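Local atomic coordinates of Wss1p (Saccharomyces cerevisiae FostersO, PDB entry 5XBN), a protein that cuts DNA-binding proteins as a zinc-dependent, DNA-assisted endopeptidase and takes part in the repair of toxic DNA-protein cross-links. Residues S37-E42 against R93-T98. Sequence-based numbering, arbitrary orientation.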
# COMPACT_ATOMS: atom_id res chain seq x y z
N SER A 37 5.86 -3.98 -17.89
CA SER A 37 6.96 -3.67 -18.79
C SER A 37 8.21 -3.22 -18.04
O SER A 37 9.25 -2.96 -18.65
CB SER A 37 6.52 -2.60 -19.80
OG SER A 37 6.01 -1.46 -19.14
N LYS A 38 8.13 -3.15 -16.71
CA LYS A 38 9.25 -2.73 -15.88
C LYS A 38 10.18 -3.90 -15.56
O LYS A 38 9.73 -5.05 -15.49
CB LYS A 38 8.75 -2.08 -14.58
CG LYS A 38 7.97 -0.80 -14.77
CD LYS A 38 8.81 0.29 -15.39
CE LYS A 38 7.95 1.50 -15.73
NZ LYS A 38 8.74 2.56 -16.40
N PRO A 39 11.47 -3.61 -15.32
CA PRO A 39 12.43 -4.66 -14.98
C PRO A 39 12.11 -5.33 -13.66
O PRO A 39 11.66 -4.64 -12.73
CB PRO A 39 13.76 -3.91 -14.90
CG PRO A 39 13.38 -2.50 -14.65
CD PRO A 39 12.10 -2.28 -15.38
N ASN A 40 12.33 -6.64 -13.59
CA ASN A 40 12.11 -7.41 -12.36
C ASN A 40 10.67 -7.33 -11.87
O ASN A 40 10.44 -7.16 -10.68
CB ASN A 40 13.06 -6.95 -11.25
CG ASN A 40 14.52 -7.06 -11.65
OD1 ASN A 40 15.22 -6.06 -11.78
ND2 ASN A 40 14.99 -8.29 -11.84
N LYS A 41 9.72 -7.45 -12.79
CA LYS A 41 8.30 -7.36 -12.45
C LYS A 41 7.86 -8.51 -11.56
O LYS A 41 6.86 -8.41 -10.84
CB LYS A 41 7.44 -7.31 -13.71
CG LYS A 41 7.33 -8.63 -14.44
CD LYS A 41 6.54 -8.46 -15.73
CE LYS A 41 6.29 -9.79 -16.41
NZ LYS A 41 5.49 -9.59 -17.66
N GLU A 42 8.58 -9.63 -11.63
CA GLU A 42 8.30 -10.75 -10.75
C GLU A 42 8.57 -10.34 -9.31
O GLU A 42 7.78 -10.64 -8.42
CB GLU A 42 9.15 -11.97 -11.13
CG GLU A 42 8.93 -12.49 -12.55
CD GLU A 42 9.68 -11.71 -13.62
OE1 GLU A 42 10.56 -10.88 -13.28
OE2 GLU A 42 9.40 -11.93 -14.82
N ARG A 93 3.58 3.64 -5.71
CA ARG A 93 4.90 3.64 -6.33
C ARG A 93 5.78 2.63 -5.61
O ARG A 93 5.92 2.70 -4.39
CB ARG A 93 5.54 5.03 -6.26
CG ARG A 93 6.93 5.07 -6.91
CD ARG A 93 7.64 6.38 -6.61
NE ARG A 93 7.05 7.53 -7.30
CZ ARG A 93 7.34 7.88 -8.55
NH1 ARG A 93 8.21 7.17 -9.26
NH2 ARG A 93 6.78 8.95 -9.08
N LEU A 94 6.34 1.68 -6.36
CA LEU A 94 7.20 0.64 -5.79
C LEU A 94 8.67 0.90 -6.06
O LEU A 94 9.54 0.34 -5.39
CB LEU A 94 6.84 -0.74 -6.36
CG LEU A 94 5.42 -1.26 -6.16
CD1 LEU A 94 5.33 -2.65 -6.77
CD2 LEU A 94 5.04 -1.29 -4.69
N ARG A 95 8.95 1.74 -7.04
CA ARG A 95 10.30 1.92 -7.56
C ARG A 95 10.84 3.33 -7.35
O ARG A 95 10.08 4.29 -7.40
CB ARG A 95 10.32 1.57 -9.05
CG ARG A 95 9.95 0.14 -9.35
CD ARG A 95 9.62 -0.03 -10.82
NE ARG A 95 9.10 -1.35 -11.09
CZ ARG A 95 9.86 -2.40 -11.38
NH1 ARG A 95 11.18 -2.27 -11.45
NH2 ARG A 95 9.30 -3.59 -11.61
N CYS A 96 12.15 3.45 -7.14
CA CYS A 96 12.79 4.76 -7.01
C CYS A 96 12.54 5.63 -8.24
O CYS A 96 12.66 5.17 -9.38
CB CYS A 96 14.29 4.61 -6.77
SG CYS A 96 14.74 4.34 -5.04
N SER A 97 12.20 6.90 -8.01
CA SER A 97 11.77 7.79 -9.08
C SER A 97 12.93 8.26 -9.95
O SER A 97 12.71 8.86 -11.00
CB SER A 97 11.03 9.00 -8.50
OG SER A 97 11.87 9.74 -7.63
N THR A 98 14.16 8.00 -9.51
CA THR A 98 15.34 8.32 -10.30
C THR A 98 16.08 7.07 -10.77
O THR A 98 17.18 7.17 -11.32
CB THR A 98 16.34 9.21 -9.52
OG1 THR A 98 16.76 8.53 -8.33
CG2 THR A 98 15.71 10.54 -9.15
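Arg95 reaches across to the backbone of Pro39 and grips one carbonyl oxygen with both terminal nitrogens. Arg95 NH1 lies 2.7 Å from Pro39 O, and Arg95 NH2 2.8 Å from that oxygen, a two-pronged grip whose N-H groups must share a single acceptor. Both bonds are therefore bent, with N-H...O angles of 138° at NH1 and 135° at NH2. The oxygen sits close to the guanidinium plane. Relative to the carbonyl, NH1 lies in its plane, whereas NH2 stands above it. The arginine chain runs extended from CG to NE, and this carries the guanidinium all the way to the loop.

That loop leads into helix 41-54, with Asn40 in the N-cap position, so the arginine ties the start of this helix to strand 89-96, an inner strand of the WLM domain's mixed sheet. The place is at the surface, away from the zinc site. Further bonds fix the group's rotation: NE makes a salt bridge with Glu71, and NH1 also donates to Glu100 O. A leucine in place of Arg95 would probably leave Pro39 O without both donors and Glu71 without its mate.

Van der Waals contacts with Lys38, Pro39 and Lys41 surround the same group. Lys38 CB lies over one guanidinium face, near the border of the group, 3.4 Å from Arg95 NH2. A kink at chi2 (-63°) then turns the lysine chain, taking its ammonium off to a salt bridge with Glu100 and leaving Lys38 NZ 6.6 Å from Arg95 NE. Pro39 CG approaches Arg95 NH1 at 3.9 Å. Lys41 CA borders the guanidinium edge, 4.0 Å from Arg95 NH2.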